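Local coordinates for protein cleavage stimulation factor 77 (PDB 2UY1) that probably binds mRNA as an all-helical repeat protein of the suppressor-of-forked family, whose members take part in pre-mRNA 3'-end processing, at residues R379-S384 / A418-L423; S389-E394 / E405-K410; R114-P119 / P151-S156. One frame throughout, in Å; residues are numbered along the deposited sequence.

Contact 1: R379-S384 / A418-L423; sequences RLEKTS and AILPPL
Thr383 and Leu420 bring their CA atoms to within 4.7 Å where two loops of this helical-repeat fold meet, with end-to-end directions 64° apart. Residues 379-384 link helix 370-379 to helix 384-397; the loop segment 418-423 comes after helix 400-415. One direct backbone bond joins them, from Leu420 N to Lys382 O (2.8 Å), the donor standing 35° out of the carbonyl plane. Water extends the pairing on each side: one molecule runs from Lys382 N to Ala418 O, another from Ser384 N to Leu420 O. Leu420 CD1 rests on CB, the aliphatic base of Glu381 (3.6 Å), and the two side chains are roughly perpendicular. Lys382 suits the end of helix 370-379, because its NZ binds the carbonyls of Leu380 and Phe377. Thr383 does two jobs. Its OG1, set between backbone N and carbonyl carbon (chi1 57°), caps Met386 N and also bonds Glu358, while its methyl CG2 comes 3.8 Å from Pro421 O and also near Leu420 CB. Ser384 OG bonds a polar side chain of another protein chain. Beta-branched Ile419 sets its CG2 methyl against Lys382 O (3.4 Å) and Ser384 N (3.5 Å).

Contact 2: S389-E394 / E405-K410; sequences SMIEYE and ELVDQK
Ile391 and Leu406, with CA atoms 6.3 Å apart, mark the closest backbone register of an antiparallel helical hairpin whose segment axes, at 163°, approach to 9.9 Å. Their side chains run antiparallel alongside each other, Ile391 CG1 3.9 Å from Leu406 CB. The same, longer branch of the isoleucine ends in CD1, which rests on the methylene chain of Lys410, 3.8 Å from its CD; the CG2 methyl meets Val407 CG2. That lysine is fully extended, which lets its carbons cover Ile391 while NZ travels on to a salt bridge with Asp388 and a hydrogen bond to a polar side chain of another protein chain. Leu406 CD1 touches two residues one helical turn apart, Met390 at CG (4.0 Å) and Glu394 at CB (3.7 Å). Flexible Met390 can bend at chi2 and chi3 to fit this spot, where Phe377 also packs. Glu394 CG stands anti to its own N (chi1 -161°), against the leucine methyl, and a bend at chi2 (55°) then directs the carboxylate to Arg374 and Ser399 N. No hydrogen bond spans the two segments, so here the helices are joined by buried apolar fit, with the charged ends compensated by partners beyond them.

Contact 3: R114-P119 / P151-S156; sequences RALQTP and PLFQSS. Unlike the reference sequence in segment 151-156: Leu152 (reference Ile).
Ser156 reaches from helix 150-167 to the backbone of a type I beta turn, its OG donating to Leu116 O (3.1 Å) from a position tilted 24° off the carbonyl plane. A chi1 of -68° sets OG opposite its own carbonyl carbon, facing Leu116 O. Nearby, Pro119 CA makes a CH...O contact with the backbone O of Ser156 (3.4 Å). Leu116 and Phe153 meet obliquely: the leucine CD2 methyl presses on Phe153 CB (3.4 Å) and on the near ring atom CD1. The ring itself leads away from the turn and stacks on Trp127. Gln117 and Leu152 run parallel, with Gln117 NE2 3.9 Å from Leu152 CD1, and the leucine is exposed here. Within the turn, Thr118 OG1 donates to Ala115 O (2.9 Å), lying in plane with that carbonyl and using one of its lone pairs; this braces the bend that presents Leu116 O to the serine. The rigid ring of Pro119 packs on Arg159, Tyr160 and Ile163 of helix 150-167. Leu123 touches Leu116, Phe153 and Ser156. On helix 124-127, Leu126 meets Ala115 and Trp127 meets Leu116, so the turn packs against both that short helix and helix 150-167.

How the contacts relate
Contact 3 comes first along the chain and closes well before the other two begin; its centre lies about 66 Å from that of contact 1 and about 70 Å from that of contact 2, on the opposite side of the chain's centre. Contacts 1 and 2 are neighbours, with centres about 13 Å apart. The hairpin of helices 384-397 and 400-415, joined by contact 2, falls between the two loops of contact 1, so the loops meet at one end of that hairpin. Lys410 connects them directly, packing on Ile419 and Ser384. All three belong to the suppressor-of-forked region, and they join separate parts of an elongated helical chain on either side of its centre.

Contact 1: R379-S384 / A418-L423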
ATOM      1  N   ARG B 379     -18.357  -1.201  18.273  1.00 24.95           N
ATOM      2  CA  ARG B 379     -19.622  -0.810  17.624  1.00 25.68           C
ATOM      3  C   ARG B 379     -19.685  -0.807  16.089  1.00 26.71           C
ATOM      4  O   ARG B 379     -20.797  -0.740  15.515  1.00 26.59           O
ATOM      5  CB  ARG B 379     -19.895   0.642  17.952  1.00 27.26           C
ATOM      6  CG  ARG B 379     -19.942   1.005  19.391  1.00 28.78           C
ATOM      7  CD  ARG B 379     -20.065   2.528  19.425  1.00 34.60           C
ATOM      8  NE  ARG B 379     -20.723   2.931  18.217  1.00 33.16           N
ATOM      9  CZ  ARG B 379     -20.635   4.115  17.599  1.00 34.91           C
ATOM     10  NH1 ARG B 379     -19.887   5.084  18.072  1.00 32.96           N
ATOM     11  NH2 ARG B 379     -21.348   4.309  16.484  1.00 31.72           N
ATOM     12  N   LEU B 380     -18.537  -0.739  15.423  1.00 25.21           N
ATOM     13  CA  LEU B 380     -18.552  -0.574  13.975  1.00 25.44           C
ATOM     14  C   LEU B 380     -18.253  -1.861  13.205  1.00 25.28           C
ATOM     15  O   LEU B 380     -17.684  -2.808  13.771  1.00 23.91           O
ATOM     16  CB  LEU B 380     -17.510   0.464  13.538  1.00 26.28           C
ATOM     17  CG  LEU B 380     -17.484   1.936  13.935  1.00 26.43           C
ATOM     18  CD1 LEU B 380     -16.146   2.453  13.442  1.00 28.65           C
ATOM     19  CD2 LEU B 380     -18.669   2.737  13.355  1.00 30.48           C
ATOM     20  N   GLU B 381     -18.635  -1.854  11.912  1.00 23.84           N
ATOM     21  CA  GLU B 381     -18.168  -2.788  10.931  1.00 24.57           C
ATOM     22  C   GLU B 381     -16.788  -2.299  10.475  1.00 23.14           C
ATOM     23  O   GLU B 381     -16.493  -1.124  10.620  1.00 23.32           O
ATOM     24  CB  GLU B 381     -19.117  -2.805   9.745  1.00 25.43           C
ATOM     25  CG  GLU B 381     -20.563  -2.771  10.150  1.00 31.43           C
ATOM     26  CD  GLU B 381     -21.464  -3.125   9.015  1.00 36.86           C
ATOM     27  OE1 GLU B 381     -21.819  -4.319   8.899  1.00 41.43           O
ATOM     28  OE2 GLU B 381     -21.806  -2.230   8.229  1.00 39.76           O
ATOM     29  N   LYS B 382     -15.970  -3.195   9.962  1.00 20.81           N
ATOM     30  CA  LYS B 382     -14.535  -2.956   9.828  1.00 20.57           C
ATOM     31  C   LYS B 382     -13.980  -3.381   8.492  1.00 19.97           C
ATOM     32  O   LYS B 382     -14.395  -4.395   7.901  1.00 20.78           O
ATOM     33  CB  LYS B 382     -13.822  -3.681  10.980  1.00 20.87           C
ATOM     34  CG  LYS B 382     -14.449  -3.281  12.313  1.00 22.05           C
ATOM     35  CD  LYS B 382     -13.946  -3.975  13.445  1.00 19.99           C
ATOM     36  CE  LYS B 382     -14.884  -4.911  13.969  1.00 17.83           C
ATOM     37  NZ  LYS B 382     -15.803  -4.359  14.930  1.00 21.62           N
ATOM     38  N   THR B 383     -13.061  -2.566   7.983  1.00 18.93           N
ATOM     39  CA  THR B 383     -12.270  -2.901   6.847  1.00 19.16           C
ATOM     40  C   THR B 383     -11.098  -3.743   7.358  1.00 18.86           C
ATOM     41  O   THR B 383     -10.880  -3.760   8.548  1.00 18.05           O
ATOM     42  CB  THR B 383     -11.716  -1.583   6.190  1.00 19.57           C
ATOM     43  OG1 THR B 383     -10.976  -0.861   7.188  1.00 16.13           O
ATOM     44  CG2 THR B 383     -12.863  -0.704   5.622  1.00 17.26           C
ATOM     45  N   SER B 384     -10.371  -4.424   6.458  1.00 19.26           N
ATOM     46  CA  SER B 384      -9.177  -5.201   6.849  1.00 19.58           C
ATOM     47  C   SER B 384      -8.177  -4.262   7.458  1.00 18.76           C
ATOM     48  O   SER B 384      -7.480  -4.679   8.336  1.00 18.34           O
ATOM     49  CB  SER B 384      -8.399  -5.865   5.701  1.00 17.81           C
ATOM     50  OG  SER B 384      -9.205  -6.656   4.885  1.00 23.71           O
ATOM     51  N   ALA B 418     -17.872 -10.892   6.255  1.00 26.94           N
ATOM     52  CA  ALA B 418     -18.289  -9.702   6.986  1.00 26.02           C
ATOM     53  C   ALA B 418     -17.319  -8.524   6.960  1.00 26.11           C
ATOM     54  O   ALA B 418     -17.560  -7.520   7.629  1.00 27.02           O
ATOM     55  CB  ALA B 418     -18.549 -10.087   8.469  1.00 25.43           C
ATOM     56  N   ILE B 419     -16.188  -8.623   6.276  1.00 25.20           N
ATOM     57  CA  ILE B 419     -15.279  -7.456   6.285  1.00 24.65           C
ATOM     58  C   ILE B 419     -15.769  -6.430   5.270  1.00 24.69           C
ATOM     59  O   ILE B 419     -16.102  -6.757   4.146  1.00 25.40           O
ATOM     60  CB  ILE B 419     -13.829  -7.837   5.995  1.00 24.59           C
ATOM     61  CG1 ILE B 419     -13.285  -8.773   7.112  1.00 25.06           C
ATOM     62  CG2 ILE B 419     -12.967  -6.583   5.652  1.00 21.87           C
ATOM     63  CD1 ILE B 419     -11.801  -8.789   7.302  1.00 25.50           C
ATOM     64  N   LEU B 420     -15.822  -5.170   5.658  1.00 25.43           N
ATOM     65  CA  LEU B 420     -16.245  -4.167   4.688  1.00 24.40           C
ATOM     66  C   LEU B 420     -15.225  -4.116   3.546  1.00 25.44           C
ATOM     67  O   LEU B 420     -14.013  -4.295   3.760  1.00 24.57           O
ATOM     68  CB  LEU B 420     -16.424  -2.812   5.328  1.00 23.47           C
ATOM     69  CG  LEU B 420     -17.475  -2.684   6.404  1.00 23.03           C
ATOM     70  CD1 LEU B 420     -17.199  -1.312   7.050  1.00 22.02           C
ATOM     71  CD2 LEU B 420     -18.864  -2.802   5.760  1.00 20.90           C
ATOM     72  N   PRO B 421     -15.707  -3.902   2.315  1.00 25.37           N
ATOM     73  CA  PRO B 421     -14.842  -3.610   1.177  1.00 27.00           C
ATOM     74  C   PRO B 421     -13.782  -2.497   1.423  1.00 27.87           C
ATOM     75  O   PRO B 421     -14.073  -1.467   2.058  1.00 28.10           O
ATOM     76  CB  PRO B 421     -15.859  -3.165   0.082  1.00 26.50           C
ATOM     77  CG  PRO B 421     -17.056  -3.894   0.407  1.00 25.34           C
ATOM     78  CD  PRO B 421     -17.129  -3.916   1.930  1.00 26.62           C
ATOM     79  N   PRO B 422     -12.543  -2.699   0.930  1.00 29.57           N
ATOM     80  CA  PRO B 422     -11.488  -1.693   1.136  1.00 30.61           C
ATOM     81  C   PRO B 422     -11.701  -0.365   0.427  1.00 32.89           C
ATOM     82  O   PRO B 422     -12.323  -0.302  -0.668  1.00 32.19           O
ATOM     83  CB  PRO B 422     -10.228  -2.378   0.597  1.00 32.09           C
ATOM     84  CG  PRO B 422     -10.755  -3.466  -0.323  1.00 29.03           C
ATOM     85  CD  PRO B 422     -12.043  -3.897   0.222  1.00 29.32           C
ATOM     86  N   LEU B 423     -11.179   0.689   1.054  1.00 34.11           N
ATOM     87  CA  LEU B 423     -11.015   1.978   0.371  1.00 36.32           C
ATOM     88  C   LEU B 423      -9.924   1.838  -0.685  1.00 37.66           C
ATOM     89  O   LEU B 423      -8.991   1.062  -0.497  1.00 37.42           O
ATOM     90  CB  LEU B 423     -10.645   3.088   1.349  1.00 35.82           C
ATOM     91  CG  LEU B 423     -11.410   3.372   2.658  1.00 37.76           C
ATOM     92  CD1 LEU B 423     -10.885   4.647   3.291  1.00 37.26           C
ATOM     93  CD2 LEU B 423     -12.898   3.470   2.452  1.00 38.61           C
TER
HETATM   94  O   HOH W   1     -17.714  -5.713   9.587  1.00 29.45           O
HETATM   95  O   HOH W   2     -11.453  -4.166   3.568  1.00 20.00           O

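Contact 2: S389-E394 / E405-K410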
ATOM      1  N   SER B 389      -4.854  -2.582  11.879  1.00 15.19           N
ATOM      2  CA  SER B 389      -4.346  -1.506  12.799  1.00 14.65           C
ATOM      3  C   SER B 389      -4.621  -1.809  14.241  1.00 14.63           C
ATOM      4  O   SER B 389      -3.723  -1.650  15.104  1.00 14.93           O
ATOM      5  CB  SER B 389      -4.933  -0.134  12.413  1.00 16.23           C
ATOM      6  OG  SER B 389      -4.713   0.064  11.017  1.00 14.44           O
ATOM      7  N   MET B 390      -5.824  -2.296  14.534  1.00 13.43           N
ATOM      8  CA  MET B 390      -6.178  -2.665  15.907  1.00 13.20           C
ATOM      9  C   MET B 390      -5.378  -3.881  16.402  1.00 13.40           C
ATOM     10  O   MET B 390      -4.948  -3.929  17.535  1.00 11.00           O
ATOM     11  CB  MET B 390      -7.719  -2.882  16.019  1.00 13.98           C
ATOM     12  CG  MET B 390      -8.277  -3.145  17.405  1.00 16.45           C
ATOM     13  SD  MET B 390      -8.179  -1.635  18.449  1.00 21.07           S
ATOM     14  CE  MET B 390      -6.616  -1.842  19.159  1.00 14.74           C
ATOM     15  N   ILE B 391      -5.196  -4.892  15.562  1.00 12.79           N
ATOM     16  CA  ILE B 391      -4.364  -6.073  15.918  1.00 12.10           C
ATOM     17  C   ILE B 391      -2.914  -5.646  16.178  1.00 10.93           C
ATOM     18  O   ILE B 391      -2.263  -6.152  17.110  1.00 10.49           O
ATOM     19  CB  ILE B 391      -4.442  -7.200  14.762  1.00 12.11           C
ATOM     20  CG1 ILE B 391      -5.820  -7.917  14.810  1.00 12.08           C
ATOM     21  CG2 ILE B 391      -3.216  -8.233  14.875  1.00 13.84           C
ATOM     22  CD1 ILE B 391      -6.285  -8.637  13.465  1.00 13.49           C
ATOM     23  N   GLU B 392      -2.373  -4.772  15.348  1.00 11.36           N
ATOM     24  CA  GLU B 392      -0.975  -4.327  15.512  1.00 10.77           C
ATOM     25  C   GLU B 392      -0.801  -3.480  16.782  1.00 10.62           C
ATOM     26  O   GLU B 392       0.136  -3.691  17.583  1.00  8.14           O
ATOM     27  CB  GLU B 392      -0.481  -3.510  14.309  1.00  8.51           C
ATOM     28  CG  GLU B 392       1.012  -2.883  14.449  1.00 15.95           C
ATOM     29  CD  GLU B 392       2.165  -3.895  14.268  1.00 25.53           C
ATOM     30  OE1 GLU B 392       1.941  -5.132  14.320  1.00 30.77           O
ATOM     31  OE2 GLU B 392       3.332  -3.477  14.070  1.00 30.56           O
ATOM     32  N   TYR B 393      -1.718  -2.550  16.971  1.00  9.91           N
ATOM     33  CA  TYR B 393      -1.803  -1.800  18.297  1.00 12.37           C
ATOM     34  C   TYR B 393      -1.864  -2.655  19.595  1.00 12.10           C
ATOM     35  O   TYR B 393      -1.094  -2.438  20.534  1.00 14.61           O
ATOM     36  CB  TYR B 393      -2.995  -0.866  18.244  1.00 11.91           C
ATOM     37  CG  TYR B 393      -3.050   0.123  19.412  1.00 15.06           C
ATOM     38  CD1 TYR B 393      -2.454   1.373  19.306  1.00 19.08           C
ATOM     39  CD2 TYR B 393      -3.667  -0.211  20.593  1.00 15.44           C
ATOM     40  CE1 TYR B 393      -2.549   2.307  20.341  1.00 18.64           C
ATOM     41  CE2 TYR B 393      -3.752   0.713  21.662  1.00 22.37           C
ATOM     42  CZ  TYR B 393      -3.194   1.943  21.513  1.00 17.95           C
ATOM     43  OH  TYR B 393      -3.239   2.854  22.533  1.00 21.43           O
ATOM     44  N   GLU B 394      -2.852  -3.528  19.698  1.00 13.39           N
ATOM     45  CA  GLU B 394      -2.900  -4.590  20.761  1.00 13.64           C
ATOM     46  C   GLU B 394      -1.624  -5.403  21.006  1.00 14.18           C
ATOM     47  O   GLU B 394      -1.159  -5.525  22.174  1.00 13.56           O
ATOM     48  CB  GLU B 394      -4.094  -5.539  20.470  1.00 13.83           C
ATOM     49  CG  GLU B 394      -4.544  -6.372  21.680  1.00 12.57           C
ATOM     50  CD  GLU B 394      -4.865  -5.474  22.863  1.00 16.60           C
ATOM     51  OE1 GLU B 394      -5.410  -4.412  22.623  1.00 16.93           O
ATOM     52  OE2 GLU B 394      -4.590  -5.838  24.011  1.00 16.36           O
ATOM     53  N   GLU B 405      -7.609 -12.953  20.705  1.00 15.70           N
ATOM     54  CA  GLU B 405      -9.060 -12.795  20.475  1.00 14.74           C
ATOM     55  C   GLU B 405      -9.366 -11.940  19.234  1.00 13.39           C
ATOM     56  O   GLU B 405     -10.184 -12.311  18.409  1.00 13.45           O
ATOM     57  CB  GLU B 405      -9.764 -12.206  21.691  1.00 15.27           C
ATOM     58  CG  GLU B 405     -10.092 -13.236  22.837  1.00 18.88           C
ATOM     59  CD  GLU B 405     -10.471 -12.574  24.179  1.00 17.56           C
ATOM     60  OE1 GLU B 405     -10.586 -11.333  24.280  1.00 19.32           O
ATOM     61  OE2 GLU B 405     -10.621 -13.295  25.151  1.00 21.00           O
ATOM     62  N   LEU B 406      -8.695 -10.812  19.063  1.00 12.55           N
ATOM     63  CA  LEU B 406      -8.838 -10.010  17.834  1.00 11.60           C
ATOM     64  C   LEU B 406      -8.409 -10.730  16.523  1.00 10.45           C
ATOM     65  O   LEU B 406      -9.035 -10.512  15.488  1.00 12.24           O
ATOM     66  CB  LEU B 406      -8.020  -8.729  17.931  1.00 10.93           C
ATOM     67  CG  LEU B 406      -8.424  -7.739  19.011  1.00 10.12           C
ATOM     68  CD1 LEU B 406      -7.359  -6.647  19.110  1.00  9.51           C
ATOM     69  CD2 LEU B 406      -9.795  -7.143  18.640  1.00 16.02           C
ATOM     70  N   VAL B 407      -7.314 -11.471  16.540  1.00 10.91           N
ATOM     71  CA  VAL B 407      -6.988 -12.431  15.470  1.00 13.77           C
ATOM     72  C   VAL B 407      -8.119 -13.472  15.232  1.00 14.96           C
ATOM     73  O   VAL B 407      -8.564 -13.647  14.115  1.00 15.60           O
ATOM     74  CB  VAL B 407      -5.638 -13.161  15.711  1.00 13.27           C
ATOM     75  CG1 VAL B 407      -5.404 -14.185  14.557  1.00 12.86           C
ATOM     76  CG2 VAL B 407      -4.467 -12.130  15.817  1.00  9.65           C
ATOM     77  N   ASP B 408      -8.619 -14.120  16.278  1.00 16.52           N
ATOM     78  CA  ASP B 408      -9.738 -15.087  16.095  1.00 18.73           C
ATOM     79  C   ASP B 408     -10.866 -14.362  15.407  1.00 18.83           C
ATOM     80  O   ASP B 408     -11.467 -14.866  14.422  1.00 20.87           O
ATOM     81  CB  ASP B 408     -10.351 -15.591  17.405  1.00 18.35           C
ATOM     82  CG  ASP B 408      -9.506 -16.592  18.138  1.00 24.00           C
ATOM     83  OD1 ASP B 408      -8.675 -17.244  17.486  1.00 26.42           O
ATOM     84  OD2 ASP B 408      -9.685 -16.704  19.392  1.00 27.76           O
ATOM     85  N   GLN B 409     -11.227 -13.217  15.972  1.00 16.72           N
ATOM     86  CA  GLN B 409     -12.304 -12.353  15.405  1.00 16.16           C
ATOM     87  C   GLN B 409     -12.140 -11.898  13.946  1.00 15.56           C
ATOM     88  O   GLN B 409     -13.088 -11.927  13.201  1.00 14.72           O
ATOM     89  CB  GLN B 409     -12.572 -11.128  16.299  1.00 16.77           C
ATOM     90  CG  GLN B 409     -13.421 -11.376  17.582  1.00 18.24           C
ATOM     91  CD  GLN B 409     -13.190 -10.241  18.626  1.00 20.40           C
ATOM     92  OE1 GLN B 409     -13.183  -9.091  18.263  1.00 27.99           O
ATOM     93  NE2 GLN B 409     -12.982 -10.589  19.903  1.00 28.57           N
ATOM     94  N   LYS B 410     -10.950 -11.437  13.552  1.00 13.87           N
ATOM     95  CA  LYS B 410     -10.685 -11.169  12.155  1.00 14.30           C
ATOM     96  C   LYS B 410     -10.876 -12.441  11.267  1.00 13.27           C
ATOM     97  O   LYS B 410     -11.448 -12.338  10.205  1.00 11.22           O
ATOM     98  CB  LYS B 410      -9.258 -10.534  11.948  1.00 12.34           C
ATOM     99  CG  LYS B 410      -9.158  -9.791  10.670  1.00 15.04           C
ATOM    100  CD  LYS B 410      -7.762  -9.625  10.098  1.00 18.81           C
ATOM    101  CE  LYS B 410      -7.980  -9.016   8.676  1.00 15.14           C
ATOM    102  NZ  LYS B 410      -6.728  -8.939   7.914  1.00 16.96           N
TER

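Contact 3: R114-P119 / P151-S156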
ATOM      1  N   ARG B 114      19.529  43.641 -32.044  1.00 55.82           N
ATOM      2  CA  ARG B 114      18.779  43.111 -30.911  1.00 55.62           C
ATOM      3  C   ARG B 114      17.694  42.144 -31.373  1.00 53.65           C
ATOM      4  O   ARG B 114      16.770  41.829 -30.622  1.00 53.60           O
ATOM      5  CB  ARG B 114      18.158  44.249 -30.098  1.00 55.89           C
ATOM      6  CG  ARG B 114      19.171  45.230 -29.529  1.00 57.72           C
ATOM      7  CD  ARG B 114      18.591  46.003 -28.357  1.00 58.37           C
ATOM      8  NE  ARG B 114      17.931  47.232 -28.786  1.00 63.99           N
ATOM      9  CZ  ARG B 114      17.440  48.146 -27.955  1.00 67.05           C
ATOM     10  NH1 ARG B 114      17.534  47.971 -26.644  1.00 67.53           N
ATOM     11  NH2 ARG B 114      16.854  49.235 -28.433  1.00 66.31           N
ATOM     12  N   ALA B 115      17.813  41.674 -32.610  1.00 51.58           N
ATOM     13  CA  ALA B 115      17.457  40.302 -32.947  1.00 49.43           C
ATOM     14  C   ALA B 115      18.552  39.328 -32.526  1.00 48.92           C
ATOM     15  O   ALA B 115      18.282  38.323 -31.868  1.00 48.20           O
ATOM     16  CB  ALA B 115      17.177  40.178 -34.437  1.00 48.91           C
ATOM     17  N   LEU B 116      19.787  39.632 -32.911  1.00 47.58           N
ATOM     18  CA  LEU B 116      20.946  38.918 -32.395  1.00 46.92           C
ATOM     19  C   LEU B 116      20.917  38.703 -30.864  1.00 47.28           C
ATOM     20  O   LEU B 116      21.559  37.785 -30.355  1.00 47.75           O
ATOM     21  CB  LEU B 116      22.241  39.625 -32.847  1.00 46.39           C
ATOM     22  CG  LEU B 116      22.718  39.298 -34.273  1.00 45.55           C
ATOM     23  CD1 LEU B 116      23.743  40.286 -34.801  1.00 44.72           C
ATOM     24  CD2 LEU B 116      23.283  37.915 -34.332  1.00 45.68           C
ATOM     25  N   GLN B 117      20.154  39.518 -30.137  1.00 47.33           N
ATOM     26  CA  GLN B 117      19.960  39.294 -28.706  1.00 47.71           C
ATOM     27  C   GLN B 117      18.779  38.385 -28.363  1.00 46.83           C
ATOM     28  O   GLN B 117      18.465  38.185 -27.178  1.00 47.15           O
ATOM     29  CB  GLN B 117      19.836  40.624 -27.945  1.00 48.50           C
ATOM     30  CG  GLN B 117      21.125  41.060 -27.233  1.00 51.68           C
ATOM     31  CD  GLN B 117      21.193  42.566 -26.997  1.00 56.41           C
ATOM     32  OE1 GLN B 117      20.167  43.268 -27.059  1.00 58.72           O
ATOM     33  NE2 GLN B 117      22.406  43.071 -26.724  1.00 55.33           N
ATOM     34  N   THR B 118      18.117  37.846 -29.383  1.00 45.98           N
ATOM     35  CA  THR B 118      17.032  36.864 -29.159  1.00 44.45           C
ATOM     36  C   THR B 118      17.333  35.451 -29.699  1.00 42.54           C
ATOM     37  O   THR B 118      17.689  35.268 -30.876  1.00 42.09           O
ATOM     38  CB  THR B 118      15.645  37.363 -29.644  1.00 44.46           C
ATOM     39  OG1 THR B 118      15.604  37.376 -31.085  1.00 46.54           O
ATOM     40  CG2 THR B 118      15.326  38.761 -29.054  1.00 44.02           C
ATOM     41  N   PRO B 119      17.220  34.440 -28.816  1.00 40.73           N
ATOM     42  CA  PRO B 119      17.332  33.068 -29.286  1.00 39.82           C
ATOM     43  C   PRO B 119      16.174  32.809 -30.260  1.00 39.30           C
ATOM     44  O   PRO B 119      15.008  33.030 -29.894  1.00 38.45           O
ATOM     45  CB  PRO B 119      17.180  32.238 -27.999  1.00 39.72           C
ATOM     46  CG  PRO B 119      17.428  33.188 -26.877  1.00 39.59           C
ATOM     47  CD  PRO B 119      16.975  34.524 -27.370  1.00 40.47           C
ATOM     48  N   PRO B 151      30.299  37.755 -29.081  1.00 50.43           N
ATOM     49  CA  PRO B 151      29.770  37.252 -27.806  1.00 50.22           C
ATOM     50  C   PRO B 151      28.248  37.166 -27.721  1.00 50.01           C
ATOM     51  O   PRO B 151      27.720  36.124 -27.311  1.00 50.13           O
ATOM     52  CB  PRO B 151      30.305  38.273 -26.793  1.00 50.35           C
ATOM     53  CG  PRO B 151      31.680  38.587 -27.346  1.00 50.24           C
ATOM     54  CD  PRO B 151      31.472  38.635 -28.855  1.00 50.44           C
ATOM     55  N   LEU B 152      27.557  38.239 -28.107  1.00 49.52           N
ATOM     56  CA  LEU B 152      26.117  38.345 -27.890  1.00 49.34           C
ATOM     57  C   LEU B 152      25.322  37.328 -28.701  1.00 49.36           C
ATOM     58  O   LEU B 152      24.436  36.645 -28.152  1.00 49.30           O
ATOM     59  CB  LEU B 152      25.629  39.784 -28.120  1.00 49.44           C
ATOM     60  CG  LEU B 152      26.241  40.824 -27.162  1.00 49.77           C
ATOM     61  CD1 LEU B 152      26.088  42.275 -27.686  1.00 49.85           C
ATOM     62  CD2 LEU B 152      25.692  40.669 -25.730  1.00 50.48           C
ATOM     63  N   PHE B 153      25.661  37.221 -29.989  1.00 49.29           N
ATOM     64  CA  PHE B 153      25.096  36.212 -30.877  1.00 49.82           C
ATOM     65  C   PHE B 153      25.375  34.782 -30.371  1.00 50.02           C
ATOM     66  O   PHE B 153      24.458  33.974 -30.262  1.00 49.92           O
ATOM     67  CB  PHE B 153      25.625  36.415 -32.305  1.00 49.81           C
ATOM     68  CG  PHE B 153      25.687  35.141 -33.138  1.00 50.85           C
ATOM     69  CD1 PHE B 153      24.574  34.688 -33.842  1.00 52.07           C
ATOM     70  CD2 PHE B 153      26.880  34.401 -33.227  1.00 51.49           C
ATOM     71  CE1 PHE B 153      24.635  33.519 -34.625  1.00 51.64           C
ATOM     72  CE2 PHE B 153      26.952  33.243 -33.990  1.00 51.43           C
ATOM     73  CZ  PHE B 153      25.821  32.805 -34.702  1.00 51.74           C
ATOM     74  N   GLN B 154      26.639  34.484 -30.070  1.00 49.86           N
ATOM     75  CA  GLN B 154      27.047  33.157 -29.590  1.00 49.65           C
ATOM     76  C   GLN B 154      26.152  32.731 -28.446  1.00 48.99           C
ATOM     77  O   GLN B 154      25.648  31.608 -28.455  1.00 49.30           O
ATOM     78  CB  GLN B 154      28.492  33.162 -29.087  1.00 49.60           C
ATOM     79  CG  GLN B 154      29.550  33.095 -30.153  1.00 50.84           C
ATOM     80  CD  GLN B 154      30.960  33.302 -29.588  1.00 50.38           C
ATOM     81  OE1 GLN B 154      31.142  33.808 -28.467  1.00 50.74           O
ATOM     82  NE2 GLN B 154      31.961  32.912 -30.367  1.00 48.93           N
ATOM     83  N   SER B 155      25.988  33.636 -27.473  1.00 47.71           N
ATOM     84  CA  SER B 155      25.099  33.470 -26.306  1.00 46.61           C
ATOM     85  C   SER B 155      23.635  33.172 -26.691  1.00 45.92           C
ATOM     86  O   SER B 155      23.029  32.230 -26.168  1.00 45.50           O
ATOM     87  CB  SER B 155      25.188  34.718 -25.413  1.00 46.34           C
ATOM     88  OG  SER B 155      24.251  34.703 -24.344  1.00 46.34           O
ATOM     89  N   SER B 156      23.072  33.972 -27.603  1.00 45.02           N
ATOM     90  CA  SER B 156      21.704  33.746 -28.063  1.00 44.02           C
ATOM     91  C   SER B 156      21.557  32.468 -28.932  1.00 44.33           C
ATOM     92  O   SER B 156      20.467  31.900 -29.037  1.00 43.92           O
ATOM     93  CB  SER B 156      21.184  34.987 -28.790  1.00 44.51           C
ATOM     94  OG  SER B 156      21.017  36.056 -27.886  1.00 41.19           O
TER